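Local atomic coordinates of iron-chelator utilization protein (PDB entry 4YHB), a protein that binds flavin-adenine dinucleotide and probably helps release iron from ferric siderophores by reducing it. Residues T90-D95 and A154-I159; F171-D176 and D205-A210; F222-G227 and D253-R258. All coordinates share one frame; numbering follows the deposited sequence.

Contact 1 of 3, residues T90-D95 and A154-I159; sequences TVRRFD and AAARRI. With FAD (flavin-adenine dinucleotide), chain C.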
loop_
_atom_site.group_PDB
_atom_site.type_symbol
_atom_site.label_atom_id
_atom_site.label_comp_id
_atom_site.label_asym_id
_atom_site.label_seq_id
_atom_site.Cartn_x
_atom_site.Cartn_y
_atom_site.Cartn_z
ATOM N N THR A 90 -2.407 1.863 -2.528
ATOM C CA THR A 90 -1.365 2.841 -2.257
ATOM C C THR A 90 -1.020 3.703 -3.473
ATOM O O THR A 90 -1.041 3.231 -4.612
ATOM C CB THR A 90 -0.087 2.130 -1.762
ATOM O OG1 THR A 90 -0.389 1.414 -0.556
ATOM C CG2 THR A 90 1.058 3.133 -1.501
ATOM N N VAL A 91 -0.716 4.979 -3.219
ATOM C CA VAL A 91 -0.054 5.816 -4.207
ATOM C C VAL A 91 1.395 5.361 -4.313
ATOM O O VAL A 91 2.232 5.780 -3.519
ATOM C CB VAL A 91 -0.122 7.318 -3.823
ATOM C CG1 VAL A 91 0.609 8.175 -4.867
ATOM C CG2 VAL A 91 -1.563 7.744 -3.686
ATOM N N ARG A 92 1.683 4.476 -5.264
ATOM C CA ARG A 92 3.044 3.970 -5.448
ATOM C C ARG A 92 3.993 5.085 -5.870
ATOM O O ARG A 92 5.110 5.169 -5.382
ATOM C CB ARG A 92 3.071 2.842 -6.487
ATOM C CG ARG A 92 4.470 2.234 -6.721
ATOM C CD ARG A 92 5.072 1.642 -5.446
ATOM N NE ARG A 92 6.453 1.191 -5.661
ATOM C CZ ARG A 92 7.499 2.012 -5.662
ATOM N NH1 ARG A 92 7.316 3.311 -5.483
ATOM N NH2 ARG A 92 8.719 1.543 -5.866
ATOM N N ARG A 93 3.540 5.923 -6.795
ATOM C CA ARG A 93 4.236 7.151 -7.158
ATOM C C ARG A 93 3.213 8.145 -7.674
ATOM O O ARG A 93 2.186 7.766 -8.251
ATOM C CB ARG A 93 5.313 6.931 -8.239
ATOM C CG ARG A 93 6.482 6.001 -7.868
ATOM C CD ARG A 93 7.641 6.109 -8.870
ATOM N NE ARG A 93 8.715 5.165 -8.562
ATOM C CZ ARG A 93 9.074 4.155 -9.347
ATOM N NH1 ARG A 93 8.461 3.960 -10.511
ATOM N NH2 ARG A 93 10.063 3.347 -8.977
ATOM N N PHE A 94 3.492 9.423 -7.466
ATOM C CA PHE A 94 2.704 10.459 -8.106
ATOM C C PHE A 94 3.635 11.470 -8.746
ATOM O O PHE A 94 4.465 12.074 -8.070
ATOM C CB PHE A 94 1.778 11.161 -7.120
ATOM C CG PHE A 94 1.096 12.360 -7.709
ATOM C CD1 PHE A 94 0.381 12.247 -8.891
ATOM C CD2 PHE A 94 1.178 13.595 -7.101
ATOM C CE1 PHE A 94 -0.251 13.349 -9.456
ATOM C CE2 PHE A 94 0.542 14.699 -7.661
ATOM C CZ PHE A 94 -0.167 14.573 -8.842
ATOM N N ASP A 95 3.486 11.653 -10.049
ATOM C CA ASP A 95 4.345 12.563 -10.795
ATOM C C ASP A 95 3.501 13.738 -11.278
ATOM O O ASP A 95 2.729 13.601 -12.226
ATOM C CB ASP A 95 5.003 11.827 -11.962
ATOM C CG ASP A 95 6.121 12.632 -12.621
ATOM O OD1 ASP A 95 6.150 13.873 -12.476
ATOM O OD2 ASP A 95 6.972 12.013 -13.297
ATOM N N ALA A 154 3.860 0.569 -0.559
ATOM C CA ALA A 154 4.161 1.614 0.404
ATOM C C ALA A 154 5.585 1.462 0.938
ATOM O O ALA A 154 6.316 2.442 1.010
ATOM C CB ALA A 154 3.152 1.595 1.551
ATOM N N ALA A 155 5.974 0.243 1.316
ATOM C CA ALA A 155 7.331 0.002 1.826
ATOM C C ALA A 155 8.405 0.364 0.798
ATOM O O ALA A 155 9.413 0.992 1.139
ATOM C CB ALA A 155 7.495 -1.462 2.271
ATOM N N ALA A 156 8.183 -0.021 -0.457
ATOM C CA ALA A 156 9.144 0.264 -1.517
ATOM C C ALA A 156 9.229 1.766 -1.783
ATOM O O ALA A 156 10.324 2.304 -2.007
ATOM C CB ALA A 156 8.777 -0.484 -2.795
ATOM N N ARG A 157 8.083 2.446 -1.746
ATOM C CA ARG A 157 8.077 3.896 -1.925
ATOM C C ARG A 157 8.879 4.565 -0.817
ATOM O O ARG A 157 9.646 5.484 -1.073
ATOM C CB ARG A 157 6.653 4.462 -1.945
ATOM C CG ARG A 157 6.652 5.986 -1.993
ATOM C CD ARG A 157 5.276 6.573 -2.224
ATOM N NE ARG A 157 5.303 8.035 -2.085
ATOM C CZ ARG A 157 4.232 8.816 -2.173
ATOM N NH1 ARG A 157 3.046 8.271 -2.414
ATOM N NH2 ARG A 157 4.345 10.140 -2.023
ATOM N N ARG A 158 8.692 4.094 0.411
ATOM C CA ARG A 158 9.448 4.580 1.562
ATOM C C ARG A 158 10.954 4.402 1.356
ATOM O O ARG A 158 11.729 5.354 1.475
ATOM C CB ARG A 158 8.998 3.854 2.826
ATOM C CG ARG A 158 9.798 4.179 4.083
ATOM C CD ARG A 158 9.755 5.657 4.338
ATOM N NE ARG A 158 9.550 5.986 5.746
ATOM C CZ ARG A 158 9.667 7.222 6.215
ATOM N NH1 ARG A 158 9.986 8.202 5.378
ATOM N NH2 ARG A 158 9.459 7.480 7.501
ATOM N N ILE A 159 11.356 3.180 1.028
ATOM C CA ILE A 159 12.761 2.878 0.801
ATOM C C ILE A 159 13.374 3.773 -0.277
ATOM O O ILE A 159 14.477 4.289 -0.106
ATOM C CB ILE A 159 12.945 1.405 0.410
ATOM C CG1 ILE A 159 12.686 0.526 1.622
ATOM C CG2 ILE A 159 14.343 1.155 -0.088
ATOM C CD1 ILE A 159 12.706 -0.965 1.332
HETATM P PA FAD C . -11.744 -8.243 -1.758
HETATM O O1A FAD C . -13.166 -8.211 -2.334
HETATM O O2A FAD C . -11.509 -7.081 -0.720
HETATM O O5B FAD C . -11.589 -9.601 -0.905
HETATM C C5B FAD C . -12.072 -10.798 -1.397
HETATM C C4B FAD C . -11.266 -11.962 -0.789
HETATM O O4B FAD C . -9.943 -11.985 -1.252
HETATM C C3B FAD C . -11.197 -11.909 0.679
HETATM O O3B FAD C . -11.303 -13.223 1.122
HETATM C C2B FAD C . -9.900 -11.388 0.955
HETATM O O2B FAD C . -9.319 -11.875 2.158
HETATM C C1B FAD C . -9.083 -11.876 -0.166
HETATM N N9A FAD C . -7.974 -11.014 -0.551
HETATM C C8A FAD C . -7.974 -9.664 -0.607
HETATM N N7A FAD C . -6.770 -9.251 -1.025
HETATM C C5A FAD C . -6.015 -10.346 -1.274
HETATM C C6A FAD C . -4.708 -10.547 -1.720
HETATM N N6A FAD C . -3.892 -9.430 -2.042
HETATM N N1A FAD C . -4.237 -11.798 -1.854
HETATM C C2A FAD C . -5.011 -12.865 -1.558
HETATM N N3A FAD C . -6.266 -12.708 -1.128
HETATM C C4A FAD C . -6.776 -11.466 -0.967
HETATM N N1 FAD C . -3.253 -3.905 -2.253
HETATM C C2 FAD C . -2.500 -3.892 -3.354
HETATM O O2 FAD C . -2.501 -4.857 -4.103
HETATM N N3 FAD C . -1.747 -2.778 -3.612
HETATM C C4 FAD C . -1.749 -1.708 -2.789
HETATM O O4 FAD C . -1.061 -0.739 -3.080
HETATM C C4X FAD C . -2.519 -1.699 -1.625
HETATM N N5 FAD C . -2.555 -0.635 -0.742
HETATM C C5X FAD C . -3.344 -0.694 0.357
HETATM C C6 FAD C . -3.389 0.383 1.248
HETATM C C7 FAD C . -4.112 0.344 2.265
HETATM C C7M FAD C . -4.076 1.590 3.169
HETATM C C8 FAD C . -4.859 -0.584 2.616
HETATM C C8M FAD C . -5.700 -0.589 3.862
HETATM C C9 FAD C . -4.934 -1.718 1.853
HETATM C C9A FAD C . -4.146 -1.926 0.559
HETATM N N10 FAD C . -4.085 -2.935 -0.294
HETATM C C10 FAD C . -3.291 -2.862 -1.384
HETATM C "C1'" FAD C . -4.884 -4.155 -0.041
HETATM C "C2'" FAD C . -6.185 -4.163 -0.781
HETATM O "O2'" FAD C . -6.951 -3.098 -0.376
HETATM C "C3'" FAD C . -6.901 -5.529 -0.489
HETATM O "O3'" FAD C . -6.021 -6.541 -0.864
HETATM C "C4'" FAD C . -8.277 -5.675 -1.080
HETATM O "O4'" FAD C . -8.975 -6.630 -0.399
HETATM C "C5'" FAD C . -8.266 -6.095 -2.559
HETATM O "O5'" FAD C . -9.502 -5.893 -3.199
HETATM P P FAD C . -10.184 -7.173 -3.827
HETATM O O1P FAD C . -11.510 -6.599 -4.373
HETATM O O2P FAD C . -9.074 -7.807 -4.709
HETATM O O3P FAD C . -10.752 -8.398 -3.006
HETATM O O HOH W 1 1.124 -0.796 -0.171
#

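Contact 2 of 3, residues F171-D176 and D205-A210; sequences FFEVAD and DLLLRA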
loop_
_atom_site.group_PDB
_atom_site.type_symbol
_atom_site.label_atom_id
_atom_site.label_comp_id
_atom_site.label_asym_id
_atom_site.label_seq_id
_atom_site.Cartn_x
_atom_site.Cartn_y
_atom_site.Cartn_z
ATOM N N PHE A 171 12.041 -6.798 5.501
ATOM C CA PHE A 171 11.616 -8.167 5.274
ATOM C C PHE A 171 10.328 -8.138 4.453
ATOM O O PHE A 171 9.305 -7.664 4.911
ATOM C CB PHE A 171 11.406 -8.895 6.597
ATOM C CG PHE A 171 12.661 -9.041 7.406
ATOM C CD1 PHE A 171 13.592 -10.022 7.094
ATOM C CD2 PHE A 171 12.920 -8.191 8.464
ATOM C CE1 PHE A 171 14.760 -10.164 7.833
ATOM C CE2 PHE A 171 14.090 -8.327 9.213
ATOM C CZ PHE A 171 15.010 -9.309 8.891
ATOM N N PHE A 172 10.400 -8.623 3.223
ATOM C CA PHE A 172 9.251 -8.607 2.328
ATOM C C PHE A 172 8.811 -10.036 2.024
ATOM O O PHE A 172 9.579 -10.817 1.455
ATOM C CB PHE A 172 9.604 -7.869 1.039
ATOM C CG PHE A 172 9.941 -6.422 1.241
ATOM C CD1 PHE A 172 9.261 -5.663 2.184
ATOM C CD2 PHE A 172 10.936 -5.814 0.486
ATOM C CE1 PHE A 172 9.565 -4.313 2.372
ATOM C CE2 PHE A 172 11.245 -4.461 0.667
ATOM C CZ PHE A 172 10.555 -3.715 1.608
ATOM N N GLU A 173 7.596 -10.383 2.429
ATOM C CA GLU A 173 7.027 -11.689 2.131
ATOM C C GLU A 173 6.357 -11.672 0.767
ATOM O O GLU A 173 5.467 -10.859 0.522
ATOM C CB GLU A 173 6.015 -12.085 3.197
ATOM C CG GLU A 173 5.274 -13.387 2.925
ATOM C CD GLU A 173 4.001 -13.471 3.742
ATOM O OE1 GLU A 173 4.012 -12.947 4.879
ATOM O OE2 GLU A 173 2.989 -14.027 3.252
ATOM N N VAL A 174 6.791 -12.557 -0.120
ATOM C CA VAL A 174 6.212 -12.650 -1.460
ATOM C C VAL A 174 6.002 -14.127 -1.778
ATOM O O VAL A 174 6.447 -14.994 -1.015
ATOM C CB VAL A 174 7.115 -11.986 -2.540
ATOM C CG1 VAL A 174 7.180 -10.468 -2.339
ATOM C CG2 VAL A 174 8.532 -12.609 -2.523
ATOM N N ALA A 175 5.346 -14.413 -2.899
ATOM C CA ALA A 175 4.965 -15.787 -3.227
ATOM C C ALA A 175 6.170 -16.686 -3.453
ATOM O O ALA A 175 6.168 -17.837 -3.014
ATOM C CB ALA A 175 4.066 -15.810 -4.456
ATOM N N ASP A 176 7.178 -16.158 -4.146
ATOM C CA ASP A 176 8.367 -16.924 -4.533
ATOM C C ASP A 176 9.416 -15.976 -5.093
ATOM O O ASP A 176 9.173 -14.760 -5.162
ATOM C CB ASP A 176 8.026 -18.015 -5.560
ATOM C CG ASP A 176 7.339 -17.471 -6.817
ATOM O OD1 ASP A 176 7.788 -16.445 -7.378
ATOM O OD2 ASP A 176 6.341 -18.090 -7.254
ATOM N N ASP A 205 3.690 -17.288 9.133
ATOM C CA ASP A 205 4.178 -16.316 10.107
ATOM C C ASP A 205 5.586 -15.846 9.759
ATOM O O ASP A 205 6.379 -15.523 10.650
ATOM C CB ASP A 205 4.146 -16.910 11.519
ATOM C CG ASP A 205 4.858 -18.250 11.607
ATOM O OD1 ASP A 205 4.839 -18.858 12.701
ATOM O OD2 ASP A 205 5.427 -18.704 10.583
ATOM N N LEU A 206 5.893 -15.803 8.463
ATOM C CA LEU A 206 7.243 -15.464 7.991
ATOM C C LEU A 206 7.727 -14.099 8.470
ATOM O O LEU A 206 8.892 -13.946 8.826
ATOM C CB LEU A 206 7.302 -15.507 6.455
ATOM C CG LEU A 206 7.367 -16.880 5.782
ATOM C CD1 LEU A 206 7.047 -16.755 4.288
ATOM C CD2 LEU A 206 8.737 -17.506 5.987
ATOM N N LEU A 207 6.839 -13.105 8.488
ATOM C CA LEU A 207 7.237 -11.769 8.929
ATOM C C LEU A 207 7.560 -11.733 10.424
ATOM O O LEU A 207 8.565 -11.150 10.839
ATOM C CB LEU A 207 6.143 -10.740 8.614
ATOM C CG LEU A 207 5.946 -10.468 7.123
ATOM C CD1 LEU A 207 4.827 -9.454 6.896
ATOM C CD2 LEU A 207 7.228 -9.979 6.510
ATOM N N LEU A 208 6.690 -12.341 11.226
ATOM C CA LEU A 208 6.901 -12.424 12.668
ATOM C C LEU A 208 8.215 -13.140 12.979
ATOM O O LEU A 208 9.008 -12.683 13.803
ATOM C CB LEU A 208 5.739 -13.156 13.336
ATOM C CG LEU A 208 5.882 -13.444 14.833
ATOM C CD1 LEU A 208 5.890 -12.146 15.636
ATOM C CD2 LEU A 208 4.769 -14.365 15.295
ATOM N N ARG A 209 8.442 -14.257 12.299
ATOM C CA ARG A 209 9.648 -15.054 12.515
ATOM C C ARG A 209 10.903 -14.259 12.186
ATOM O O ARG A 209 11.885 -14.334 12.915
ATOM C CB ARG A 209 9.607 -16.333 11.681
ATOM C CG ARG A 209 8.621 -17.369 12.197
ATOM C CD ARG A 209 8.671 -18.637 11.345
ATOM N NE ARG A 209 7.612 -19.572 11.710
ATOM C CZ ARG A 209 7.715 -20.481 12.674
ATOM N NH1 ARG A 209 8.839 -20.589 13.371
ATOM N NH2 ARG A 209 6.693 -21.287 12.936
ATOM N N ALA A 210 10.873 -13.484 11.102
ATOM C CA ALA A 210 12.026 -12.656 10.740
ATOM C C ALA A 210 12.270 -11.545 11.765
ATOM O O ALA A 210 13.414 -11.259 12.125
ATOM C CB ALA A 210 11.836 -12.058 9.351
HETATM O O HOH W 2 3.786 -13.342 7.607
#

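Contact 3 of 3, residues F222-G227 and D253-R258; sequences FVWAGG and DGYWRR. With FAD (flavin-adenine dinucleotide), chain C.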
loop_
_atom_site.group_PDB
_atom_site.type_symbol
_atom_site.label_atom_id
_atom_site.label_comp_id
_atom_site.label_asym_id
_atom_site.label_seq_id
_atom_site.Cartn_x
_atom_site.Cartn_y
_atom_site.Cartn_z
ATOM N N PHE A 222 12.654 3.321 13.761
ATOM C CA PHE A 222 11.220 3.260 13.510
ATOM C C PHE A 222 10.844 1.953 12.808
ATOM O O PHE A 222 11.450 1.582 11.802
ATOM C CB PHE A 222 10.755 4.453 12.689
ATOM C CG PHE A 222 9.259 4.623 12.687
ATOM C CD1 PHE A 222 8.479 3.986 11.731
ATOM C CD2 PHE A 222 8.633 5.384 13.661
ATOM C CE1 PHE A 222 7.094 4.128 11.735
ATOM C CE2 PHE A 222 7.252 5.531 13.677
ATOM C CZ PHE A 222 6.482 4.904 12.714
ATOM N N VAL A 223 9.858 1.255 13.367
ATOM C CA VAL A 223 9.407 -0.026 12.829
ATOM C C VAL A 223 8.068 0.152 12.122
ATOM O O VAL A 223 7.120 0.676 12.705
ATOM C CB VAL A 223 9.259 -1.090 13.928
ATOM C CG1 VAL A 223 8.832 -2.428 13.318
ATOM C CG2 VAL A 223 10.563 -1.238 14.714
ATOM N N TRP A 224 7.993 -0.264 10.863
ATOM C CA TRP A 224 6.738 -0.152 10.110
ATOM C C TRP A 224 6.383 -1.510 9.531
ATOM O O TRP A 224 7.204 -2.138 8.862
ATOM C CB TRP A 224 6.844 0.885 8.988
ATOM C CG TRP A 224 5.512 1.177 8.287
ATOM C CD1 TRP A 224 4.630 2.172 8.595
ATOM C CD2 TRP A 224 4.941 0.469 7.168
ATOM N NE1 TRP A 224 3.545 2.134 7.742
ATOM C CE2 TRP A 224 3.708 1.098 6.860
ATOM C CE3 TRP A 224 5.344 -0.636 6.404
ATOM C CZ2 TRP A 224 2.882 0.664 5.816
ATOM C CZ3 TRP A 224 4.513 -1.073 5.359
ATOM C CH2 TRP A 224 3.297 -0.414 5.077
ATOM N N ALA A 225 5.168 -1.972 9.801
ATOM C CA ALA A 225 4.727 -3.260 9.276
ATOM C C ALA A 225 3.338 -3.112 8.666
ATOM O O ALA A 225 2.468 -2.452 9.240
ATOM C CB ALA A 225 4.726 -4.320 10.362
ATOM N N GLY A 226 3.139 -3.729 7.503
ATOM C CA GLY A 226 1.854 -3.706 6.829
ATOM C C GLY A 226 1.622 -5.061 6.186
ATOM O O GLY A 226 2.555 -5.731 5.769
ATOM N N GLY A 227 0.374 -5.475 6.104
ATOM C CA GLY A 227 0.066 -6.766 5.523
ATOM C C GLY A 227 -1.200 -7.340 6.114
ATOM O O GLY A 227 -2.101 -6.590 6.501
ATOM N N ASP A 253 -0.130 -1.778 10.422
ATOM C CA ASP A 253 -1.362 -1.462 9.697
ATOM C C ASP A 253 -1.816 -2.678 8.903
ATOM O O ASP A 253 -1.135 -3.117 7.971
ATOM C CB ASP A 253 -1.142 -0.250 8.775
ATOM C CG ASP A 253 -2.445 0.478 8.417
ATOM O OD1 ASP A 253 -3.536 -0.056 8.699
ATOM O OD2 ASP A 253 -2.377 1.589 7.845
ATOM N N GLY A 254 -2.951 -3.239 9.296
ATOM C CA GLY A 254 -3.540 -4.349 8.574
ATOM C C GLY A 254 -4.204 -3.888 7.287
ATOM O O GLY A 254 -5.196 -3.158 7.332
ATOM N N TYR A 255 -3.682 -4.343 6.145
ATOM C CA TYR A 255 -4.158 -3.901 4.829
ATOM C C TYR A 255 -5.276 -4.781 4.258
ATOM O O TYR A 255 -6.063 -4.362 3.411
ATOM C CB TYR A 255 -2.982 -3.852 3.845
ATOM C CG TYR A 255 -2.202 -2.553 3.899
ATOM C CD1 TYR A 255 -2.359 -1.665 4.961
ATOM C CD2 TYR A 255 -1.344 -2.191 2.870
ATOM C CE1 TYR A 255 -1.661 -0.464 5.008
ATOM C CE2 TYR A 255 -0.635 -0.985 2.911
ATOM C CZ TYR A 255 -0.795 -0.138 3.981
ATOM O OH TYR A 255 -0.104 1.051 4.022
ATOM N N TRP A 256 -5.336 -6.009 4.742
ATOM C CA TRP A 256 -6.340 -6.949 4.318
ATOM C C TRP A 256 -6.410 -8.070 5.344
ATOM O O TRP A 256 -5.576 -8.145 6.244
ATOM C CB TRP A 256 -6.013 -7.513 2.934
ATOM C CG TRP A 256 -4.851 -8.492 2.917
ATOM C CD1 TRP A 256 -3.526 -8.201 3.063
ATOM C CD2 TRP A 256 -4.935 -9.906 2.720
ATOM N NE1 TRP A 256 -2.768 -9.358 2.971
ATOM C CE2 TRP A 256 -3.614 -10.415 2.755
ATOM C CE3 TRP A 256 -5.995 -10.793 2.508
ATOM C CZ2 TRP A 256 -3.334 -11.767 2.589
ATOM C CZ3 TRP A 256 -5.712 -12.141 2.337
ATOM C CH2 TRP A 256 -4.393 -12.613 2.387
ATOM N N ARG A 257 -7.412 -8.924 5.207
ATOM C CA ARG A 257 -7.596 -10.044 6.127
ATOM C C ARG A 257 -8.272 -11.188 5.389
ATOM O O ARG A 257 -9.273 -10.968 4.701
ATOM C CB ARG A 257 -8.434 -9.603 7.343
ATOM C CG ARG A 257 -8.558 -10.683 8.419
ATOM C CD ARG A 257 -9.207 -10.140 9.685
ATOM N NE ARG A 257 -9.247 -11.163 10.724
ATOM C CZ ARG A 257 -10.263 -11.333 11.561
ATOM N NH1 ARG A 257 -11.328 -10.544 11.472
ATOM N NH2 ARG A 257 -10.215 -12.288 12.480
ATOM N N ARG A 258 -7.731 -12.404 5.521
ATOM C CA ARG A 258 -8.326 -13.580 4.892
ATOM C C ARG A 258 -9.775 -13.749 5.309
ATOM O O ARG A 258 -10.099 -13.634 6.492
ATOM C CB ARG A 258 -7.553 -14.861 5.259
ATOM C CG ARG A 258 -6.147 -14.929 4.717
ATOM C CD ARG A 258 -5.440 -16.208 5.183
ATOM N NE ARG A 258 -6.252 -17.395 4.945
ATOM C CZ ARG A 258 -6.818 -18.112 5.912
ATOM N NH1 ARG A 258 -6.645 -17.766 7.184
ATOM N NH2 ARG A 258 -7.549 -19.181 5.611
HETATM P PA FAD C . -11.744 -8.243 -1.758
HETATM O O1A FAD C . -13.166 -8.211 -2.334
HETATM O O2A FAD C . -11.509 -7.081 -0.720
HETATM O O5B FAD C . -11.589 -9.601 -0.905
HETATM C C5B FAD C . -12.072 -10.798 -1.397
HETATM C C4B FAD C . -11.266 -11.962 -0.789
HETATM O O4B FAD C . -9.943 -11.985 -1.252
HETATM C C3B FAD C . -11.197 -11.909 0.679
HETATM O O3B FAD C . -11.303 -13.223 1.122
HETATM C C2B FAD C . -9.900 -11.388 0.955
HETATM O O2B FAD C . -9.319 -11.875 2.158
HETATM C C1B FAD C . -9.083 -11.876 -0.166
HETATM N N9A FAD C . -7.974 -11.014 -0.551
HETATM C C8A FAD C . -7.974 -9.664 -0.607
HETATM N N7A FAD C . -6.770 -9.251 -1.025
HETATM C C5A FAD C . -6.015 -10.346 -1.274
HETATM C C6A FAD C . -4.708 -10.547 -1.720
HETATM N N6A FAD C . -3.892 -9.430 -2.042
HETATM N N1A FAD C . -4.237 -11.798 -1.854
HETATM C C2A FAD C . -5.011 -12.865 -1.558
HETATM N N3A FAD C . -6.266 -12.708 -1.128
HETATM C C4A FAD C . -6.776 -11.466 -0.967
HETATM N N1 FAD C . -3.253 -3.905 -2.253
HETATM C C2 FAD C . -2.500 -3.892 -3.354
HETATM O O2 FAD C . -2.501 -4.857 -4.103
HETATM N N3 FAD C . -1.747 -2.778 -3.612
HETATM C C4 FAD C . -1.749 -1.708 -2.789
HETATM O O4 FAD C . -1.061 -0.739 -3.080
HETATM C C4X FAD C . -2.519 -1.699 -1.625
HETATM N N5 FAD C . -2.555 -0.635 -0.742
HETATM C C5X FAD C . -3.344 -0.694 0.357
HETATM C C6 FAD C . -3.389 0.383 1.248
HETATM C C7 FAD C . -4.112 0.344 2.265
HETATM C C7M FAD C . -4.076 1.590 3.169
HETATM C C8 FAD C . -4.859 -0.584 2.616
HETATM C C8M FAD C . -5.700 -0.589 3.862
HETATM C C9 FAD C . -4.934 -1.718 1.853
HETATM C C9A FAD C . -4.146 -1.926 0.559
HETATM N N10 FAD C . -4.085 -2.935 -0.294
HETATM C C10 FAD C . -3.291 -2.862 -1.384
HETATM C "C1'" FAD C . -4.884 -4.155 -0.041
HETATM C "C2'" FAD C . -6.185 -4.163 -0.781
HETATM O "O2'" FAD C . -6.951 -3.098 -0.376
HETATM C "C3'" FAD C . -6.901 -5.529 -0.489
HETATM O "O3'" FAD C . -6.021 -6.541 -0.864
HETATM C "C4'" FAD C . -8.277 -5.675 -1.080
HETATM O "O4'" FAD C . -8.975 -6.630 -0.399
HETATM C "C5'" FAD C . -8.266 -6.095 -2.559
HETATM O "O5'" FAD C . -9.502 -5.893 -3.199
HETATM P P FAD C . -10.184 -7.173 -3.827
HETATM O O1P FAD C . -11.510 -6.599 -4.373
HETATM O O2P FAD C . -9.074 -7.807 -4.709
HETATM O O3P FAD C . -10.752 -8.398 -3.006
#

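Contact 1 of 3, residues T90-D95 and A154-I159
R157 reaches from helix 152-161 to the backbone of V91 and makes the one direct hydrogen bond between the two segments. Its NH1 lies 2.8 Å from V91 O, with an N-H...O angle of 149°. The oxygen sits at the edge of the guanidinium, close to its plane. CG of R157 is anti to the backbone N (chi1 174°), and the chain stays extended to NE. This carries the guanidinium past R92 O and alongside V91, whose CG1 is 3.5 Å from R157 NH1. S47 also bonds NH1, and E161 pairs with NE, so NH1 has two partners and NE a third.

R92 supplies the second arginine contact. It runs past R157 in the opposite direction, and its guanidinium lies against the helix backbone. A156 C and R157 N stand over one face, off centre, and R92 NH2 is 3.7 Å from A156 CB. The two guanidinium planes are 15° apart. A salt bridge from R92 NH2 to E160 probably offsets the like charges. R92 O is buried without a polar partner; R92 and R93 face T102 in a classic beta bulge.

This is the seam between the antiparallel FAD-binding barrel and the domain built on the parallel sheet.

Apolar packing is lighter: T90 CG2 approaches A154 CB at 4.0 Å. A water bridges the same pair, donating to T90 OG1 at 2.7 Å and accepting from A154 N at 3.1 Å.

The flavin contacts come from T90. Its backbone N donates to FAD O4 at 3.0 Å, and OG1 lies near FAD N5.

Contact 2 of 3, residues F171-D176 and D205-A210
A210 sets its methyl over one face of the F171 ring in a CH-pi contact. A210 CB is 3.7 Å from the ring centroid and 19° off the ring normal. It leans toward one rim, where F171 CD1 is the closest atom at 3.5 Å. F171 has CG anti to its carbonyl carbon (chi1 -64°), which turns the ring toward A210 of the helix. With an alanine here the ring is gone, and a gap is likely to open beside A210, leaving its methyl without an aromatic face to rest on.

L207, on the same helix, packs on the strand beside it. Its CD2 comes 3.5 Å from F171 O and also packs on E173 CB. E173 crosses both leucines at about a right angle. Its CG meets L206 CD1 at 4.0 Å, while OE1 lies beside L207 CG.

The carboxylate of E173 is tied to the helix through a water. This water donates to E173 OE1 at 2.8 Å and accepts from L207 N at 3.2 Å, so it takes up an N-H of the first helical turn. The other oxygen, OE2, forms a salt bridge with R196, so both oxygens of the carboxylate have a partner.

Further out, D205 holds the N-cap position without a capping bond from its side chain. It forms a salt bridge with R209 instead, R209 NE being 2.6 Å from D205 OD2. L207 also touches I235 of helix 229-241.

The axes of strand 171-174 and helix 206-210 approach to 8.8 Å, and their directions differ by 156°, nearly antiparallel. This is the layering of an alpha/beta domain, with short helix 206-212 laid against the five-stranded parallel sheet; the family belongs to the NAD_Ferredoxin clan.

Contact 3 of 3, residues F222-G227 and D253-R258
Strands 221-226 and 250-256 are the two parallel strands of a beta-alpha-beta unit, joined through helix 229-241. Two firm backbone bonds pair their ends: D253 N to A225 O at 2.9 Å, and Y255 N to G227 O at 2.8 Å. A weak one runs from G227 N to D253 O. G226 and G227 keep this corner slim. A CB on G226 would strike the W224 ring, and the backbone angles of G227 would jam one against a carbonyl.

The Y255 side chain runs roughly perpendicular to that of W224. Y255 OH meets the indole at its edge, in plane, 3.5 Å from W224 CZ2. One face of the Y255 ring lies on the flavin, with FAD C7 over its centre, 3.5 Å above the ring plane. W256 turns a ring face to the adenine, W256 CZ3 being 3.5 Å from FAD C4A, while its NE1 bonds D148. R257 O then takes a hydrogen bond from FAD O2B at 2.7 Å. D253 OD1 is hydrogen-bonded to H265, a zinc ligand, so it may help position that histidine.

Strand pairing thus ends in an FAD pocket, with one aromatic side chain against the isoalloxazine and the next against the adenine.

Overall arrangement
The contacts follow one another along the chain, each closing before the next opens. Contact 1 joins the barrel to the parallel-sheet domain; contacts 2 and 3 lie wholly within the latter. The centres of contact 1 and contact 2 are about 20 Å apart. Those of contact 1 and contact 3 are about 15 Å apart, and those of contact 2 and contact 3 about 12 Å. Helix 152-161 links the first two: A155 and I159 pack on F172. A154 touches W224 and Y255, joining contact 1 to contact 3. Contacts 2 and 3 do not touch but reach the same sheet. Contacts 1 and 3 both meet FAD, so the cofactor sits where the two domains join.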